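Local structure of acyltransferase (Streptococcus pneumoniae, 5UG1) at residues Gln33-Met45 with Lys56-Glu68. The protein probably transfers acetyl groups onto peptidoglycan as the C-terminal catalytic domain of an O-acetyltransferase. Numbering follows the deposited sequence.
Sequences QVSVTTKTANEIM and KTVVIATGVNNPE. With 03S (methanesulfonic acid), chain B.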
loop_
_atom_site.group_PDB
_atom_site.type_symbol
_atom_site.label_atom_id
_atom_site.label_comp_id
_atom_site.label_asym_id
_atom_site.label_seq_id
_atom_site.Cartn_x
_atom_site.Cartn_y
_atom_site.Cartn_z
ATOM N N GLN A 33 -10.544 -0.987 3.719
ATOM C CA GLN A 33 -11.474 -0.682 4.798
ATOM C C GLN A 33 -10.855 0.227 5.835
ATOM O O GLN A 33 -9.669 0.342 5.928
ATOM C CB GLN A 33 -11.953 -1.949 5.508
ATOM C CG GLN A 33 -12.309 -3.096 4.608
ATOM C CD GLN A 33 -12.457 -4.366 5.373
ATOM O OE1 GLN A 33 -13.401 -4.535 6.141
ATOM N NE2 GLN A 33 -11.524 -5.268 5.188
ATOM N N VAL A 34 -11.681 0.854 6.632
ATOM C CA VAL A 34 -11.231 1.915 7.498
ATOM C C VAL A 34 -10.154 1.548 8.503
ATOM O O VAL A 34 -9.167 2.217 8.582
ATOM C CB VAL A 34 -12.387 2.628 8.215
ATOM C CG1 VAL A 34 -11.854 3.787 9.004
ATOM C CG2 VAL A 34 -13.419 3.096 7.220
ATOM N N SER A 35 -10.356 0.497 9.253
ATOM C CA SER A 35 -9.434 0.154 10.309
ATOM C C SER A 35 -8.342 -0.849 9.989
ATOM O O SER A 35 -7.718 -1.365 10.856
ATOM C CB SER A 35 -10.210 -0.371 11.487
ATOM O OG SER A 35 -10.708 0.707 12.187
ATOM N N VAL A 36 -8.086 -1.091 8.737
ATOM C CA VAL A 36 -7.125 -2.133 8.393
ATOM C C VAL A 36 -5.711 -1.704 8.781
ATOM O O VAL A 36 -5.278 -0.574 8.522
ATOM C CB VAL A 36 -7.247 -2.480 6.902
ATOM C CG1 VAL A 36 -6.075 -3.346 6.423
ATOM C CG2 VAL A 36 -8.584 -3.188 6.671
ATOM N N THR A 37 -4.997 -2.604 9.447
ATOM C CA THR A 37 -3.588 -2.445 9.752
ATOM C C THR A 37 -2.777 -3.469 8.964
ATOM O O THR A 37 -3.314 -4.383 8.340
ATOM C CB THR A 37 -3.335 -2.612 11.252
ATOM O OG1 THR A 37 -3.507 -3.984 11.616
ATOM C CG2 THR A 37 -4.314 -1.768 12.050
ATOM N N THR A 38 -1.455 -3.304 9.004
ATOM C CA THR A 38 -0.585 -4.291 8.383
ATOM C C THR A 38 -0.807 -5.668 8.995
ATOM O O THR A 38 -0.773 -6.689 8.288
ATOM C CB THR A 38 0.865 -3.851 8.528
ATOM O OG1 THR A 38 0.985 -2.502 8.038
ATOM C CG2 THR A 38 1.794 -4.816 7.758
ATOM N N LYS A 39 -1.074 -5.705 10.305
ATOM C CA LYS A 39 -1.383 -6.957 10.995
ATOM C C LYS A 39 -2.598 -7.651 10.388
ATOM O O LYS A 39 -2.533 -8.831 10.028
ATOM C CB LYS A 39 -1.614 -6.681 12.477
ATOM C CG LYS A 39 -1.775 -7.918 13.359
ATOM C CD LYS A 39 -2.243 -7.499 14.755
ATOM C CE LYS A 39 -2.537 -8.698 15.652
ATOM N NZ LYS A 39 -3.489 -9.655 15.017
ATOM N N THR A 40 -3.725 -6.938 10.271
ATOM C CA THR A 40 -4.926 -7.590 9.756
ATOM C C THR A 40 -4.826 -7.832 8.253
ATOM O O THR A 40 -5.415 -8.794 7.748
ATOM C CB THR A 40 -6.194 -6.782 10.088
ATOM O OG1 THR A 40 -6.144 -5.505 9.451
ATOM C CG2 THR A 40 -6.342 -6.580 11.587
ATOM N N ALA A 41 -4.080 -6.988 7.532
ATOM C CA ALA A 41 -3.838 -7.230 6.112
ATOM C C ALA A 41 -3.092 -8.541 5.889
ATOM O O ALA A 41 -3.350 -9.256 4.909
ATOM C CB ALA A 41 -3.051 -6.063 5.515
ATOM N N ASN A 42 -2.135 -8.848 6.771
ATOM C CA ASN A 42 -1.455 -10.141 6.754
ATOM C C ASN A 42 -2.459 -11.284 6.868
ATOM O O ASN A 42 -2.388 -12.272 6.129
ATOM C CB ASN A 42 -0.444 -10.192 7.911
ATOM C CG ASN A 42 0.691 -11.188 7.675
ATOM O OD1 ASN A 42 0.610 -12.038 6.789
ATOM N ND2 ASN A 42 1.760 -11.082 8.478
ATOM N N GLU A 43 -3.394 -11.165 7.812
ATOM C CA GLU A 43 -4.412 -12.194 8.009
ATOM C C GLU A 43 -5.362 -12.264 6.816
ATOM O O GLU A 43 -5.688 -13.359 6.343
ATOM C CB GLU A 43 -5.166 -11.916 9.308
ATOM C CG GLU A 43 -4.271 -11.951 10.571
ATOM C CD GLU A 43 -4.867 -11.160 11.729
ATOM O OE1 GLU A 43 -5.910 -10.501 11.521
ATOM O OE2 GLU A 43 -4.297 -11.187 12.843
ATOM N N ILE A 44 -5.793 -11.104 6.306
ATOM C CA ILE A 44 -6.643 -11.054 5.108
ATOM C C ILE A 44 -5.941 -11.699 3.921
ATOM O O ILE A 44 -6.555 -12.462 3.156
ATOM C CB ILE A 44 -7.043 -9.599 4.788
ATOM C CG1 ILE A 44 -7.948 -9.033 5.889
ATOM C CG2 ILE A 44 -7.744 -9.499 3.423
ATOM C CD1 ILE A 44 -8.281 -7.559 5.704
ATOM N N MET A 45 -4.640 -11.408 3.752
ATOM C CA MET A 45 -3.865 -11.974 2.647
ATOM C C MET A 45 -3.901 -13.500 2.653
ATOM O O MET A 45 -4.222 -14.131 1.639
ATOM C CB MET A 45 -2.418 -11.489 2.716
ATOM C CG MET A 45 -1.565 -12.011 1.551
ATOM S SD MET A 45 0.161 -11.535 1.671
ATOM C CE MET A 45 0.649 -12.447 3.148
ATOM N N LYS A 56 -2.396 -13.090 -8.565
ATOM C CA LYS A 56 -0.938 -13.097 -8.633
ATOM C C LYS A 56 -0.322 -11.887 -7.939
ATOM O O LYS A 56 0.635 -12.022 -7.175
ATOM C CB LYS A 56 -0.475 -13.152 -10.088
ATOM C CG LYS A 56 1.035 -13.249 -10.200
ATOM C CD LYS A 56 1.491 -13.275 -11.625
ATOM C CE LYS A 56 1.830 -11.882 -12.108
ATOM N NZ LYS A 56 2.308 -11.906 -13.525
ATOM N N THR A 57 -0.822 -10.695 -8.216
ATOM C CA THR A 57 -0.224 -9.485 -7.676
ATOM C C THR A 57 -1.025 -9.017 -6.467
ATOM O O THR A 57 -2.244 -8.834 -6.551
ATOM C CB THR A 57 -0.152 -8.388 -8.738
ATOM O OG1 THR A 57 0.394 -8.938 -9.944
ATOM C CG2 THR A 57 0.736 -7.272 -8.267
ATOM N N VAL A 58 -0.329 -8.827 -5.348
ATOM C CA VAL A 58 -0.916 -8.421 -4.075
ATOM C C VAL A 58 -0.385 -7.036 -3.725
ATOM O O VAL A 58 0.833 -6.814 -3.698
ATOM C CB VAL A 58 -0.580 -9.432 -2.962
ATOM C CG1 VAL A 58 -1.334 -9.089 -1.680
ATOM C CG2 VAL A 58 -0.874 -10.858 -3.427
ATOM N N VAL A 59 -1.290 -6.103 -3.459
ATOM C CA VAL A 59 -0.914 -4.757 -3.050
ATOM C C VAL A 59 -1.311 -4.579 -1.592
ATOM O O VAL A 59 -2.496 -4.678 -1.249
ATOM C CB VAL A 59 -1.562 -3.683 -3.934
ATOM C CG1 VAL A 59 -0.972 -2.324 -3.589
ATOM C CG2 VAL A 59 -1.343 -4.012 -5.423
ATOM N N ILE A 60 -0.322 -4.308 -0.741
ATOM C CA ILE A 60 -0.530 -4.084 0.685
ATOM C C ILE A 60 -0.440 -2.578 0.905
ATOM O O ILE A 60 0.655 -2.004 0.903
ATOM C CB ILE A 60 0.493 -4.843 1.545
ATOM C CG1 ILE A 60 0.468 -6.345 1.244
ATOM C CG2 ILE A 60 0.249 -4.573 3.054
ATOM C CD1 ILE A 60 -0.930 -7.031 1.371
ATOM N N ALA A 61 -1.587 -1.926 1.076
ATOM C CA ALA A 61 -1.650 -0.469 1.206
ATOM C C ALA A 61 -2.060 -0.111 2.633
ATOM O O ALA A 61 -3.190 0.304 2.910
ATOM C CB ALA A 61 -2.615 0.120 0.156
ATOM N N THR A 62 -1.111 -0.284 3.552
ATOM C CA THR A 62 -1.321 -0.098 4.981
ATOM C C THR A 62 -0.066 0.524 5.580
ATOM O O THR A 62 0.967 0.652 4.917
ATOM C CB THR A 62 -1.588 -1.428 5.705
ATOM O OG1 THR A 62 -0.440 -2.275 5.556
ATOM C CG2 THR A 62 -2.838 -2.150 5.173
ATOM N N GLY A 63 -0.108 0.819 6.847
ATOM C CA GLY A 63 1.083 1.216 7.548
ATOM C C GLY A 63 0.968 2.411 8.452
ATOM O O GLY A 63 1.708 2.546 9.360
ATOM N N VAL A 64 0.009 3.263 8.193
ATOM C CA VAL A 64 -0.194 4.428 8.997
ATOM C C VAL A 64 -0.988 4.131 10.267
ATOM O O VAL A 64 -0.794 4.756 11.228
ATOM C CB VAL A 64 -0.809 5.587 8.186
ATOM C CG1 VAL A 64 -2.299 5.437 8.054
ATOM C CG2 VAL A 64 -0.421 6.930 8.731
ATOM N N ASN A 65 -1.870 3.158 10.253
ATOM C CA ASN A 65 -2.588 2.748 11.461
ATOM C C ASN A 65 -1.736 1.803 12.315
ATOM O O ASN A 65 -1.288 0.844 11.837
ATOM C CB ASN A 65 -3.865 2.014 11.083
ATOM C CG ASN A 65 -4.973 2.917 10.655
ATOM O OD1 ASN A 65 -5.010 4.085 10.981
ATOM N ND2 ASN A 65 -5.905 2.361 9.916
ATOM N N ASN A 66 -1.549 2.085 13.578
ATOM C CA ASN A 66 -0.785 1.217 14.452
ATOM C C ASN A 66 0.672 1.004 13.988
ATOM O O ASN A 66 1.064 -0.094 13.783
ATOM C CB ASN A 66 -1.523 -0.136 14.534
ATOM C CG ASN A 66 -2.634 -0.156 15.544
ATOM O OD1 ASN A 66 -3.115 0.871 15.978
ATOM N ND2 ASN A 66 -3.046 -1.347 15.936
ATOM N N PRO A 67 1.464 2.044 13.776
ATOM C CA PRO A 67 2.772 1.845 13.139
ATOM C C PRO A 67 3.825 1.255 14.063
ATOM O O PRO A 67 4.897 0.876 13.577
ATOM C CB PRO A 67 3.159 3.263 12.701
ATOM C CG PRO A 67 2.579 4.133 13.828
ATOM C CD PRO A 67 1.274 3.441 14.222
ATOM N N GLU A 68 3.556 1.158 15.367
ATOM C CA GLU A 68 4.624 0.886 16.327
ATOM C C GLU A 68 5.329 -0.438 16.039
ATOM O O GLU A 68 6.555 -0.534 16.168
ATOM C CB GLU A 68 4.066 0.902 17.752
ATOM C CG GLU A 68 5.131 0.794 18.842
ATOM C CD GLU A 68 5.432 -0.650 19.261
ATOM O OE1 GLU A 68 4.595 -1.554 18.999
ATOM O OE2 GLU A 68 6.506 -0.870 19.869
HETATM S S10 03S B . -7.001 5.401 8.005
HETATM O O11 03S B . -5.927 6.416 7.935
HETATM O O12 03S B . -6.408 4.047 7.937
HETATM C C13 03S B . -7.832 5.570 9.435
HETATM O O HOH W 1 -2.635 1.307 7.999
HETATM O O HOH W 2 -0.100 -1.171 10.676
#
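Gly63-Val64-Asn65, in the loop after strand 57-61 of the parallel sheet, matches the GxN motif (block III) of SGNH hydrolases. Here Asn65, a residue of the pocket around the methylsulfonyl group, meets Val36 in the turn before helix 38-50. The amide ND2 of Asn65 bonds weakly to Val36 O, at 3.3 Å. The same ND2 lies 2.6 Å from O12 of the methylsulfonyl group, a bond bent to 117° and also weak. Ser12 N holds the ligand as well. In SGNH hydrolases the asparagine lends its amide to the oxyanion hole; Asn65 is consistent with that role.

Two waters join the loop to the turn and to the start of the helix. One accepts from Gly63 N and Asn65 N and donates to Val36 O. The other accepts from Thr38 N and donates to Asn65 O. Thr37 is the N-cap and forms a capping box with Thr40. With chi1 at 71°, Thr37 OG1 lies between its backbone N and carbonyl carbon and accepts from Thr40 N. Its CG2 rests 3.9 Å from CB of Asn65.

Deeper in, the hydroxyls of Thr38 and Thr62 share a hydrogen bond, OG1 to OG1, of 2.9 Å. The rotamer of Thr62 that sets OG1 there (chi1 62°) also puts CG2, anti to the carbonyl carbon, 3.7 Å from Val36 CG1 and 3.9 Å from Ala41 CB. Farther along, the helix rides more loosely over the strand. Ala41 CB faces Ile60 CG2, and Met45 CG lies 4.4 Å from Val58 CG1.

Trp74 of helix 70-80 packs on Thr38, Ile60 and Thr62. Met87 of strand 86-90 touches Met45 and Ile60, while Ile9 of strand 6-10 touches Ala41 and Ile44.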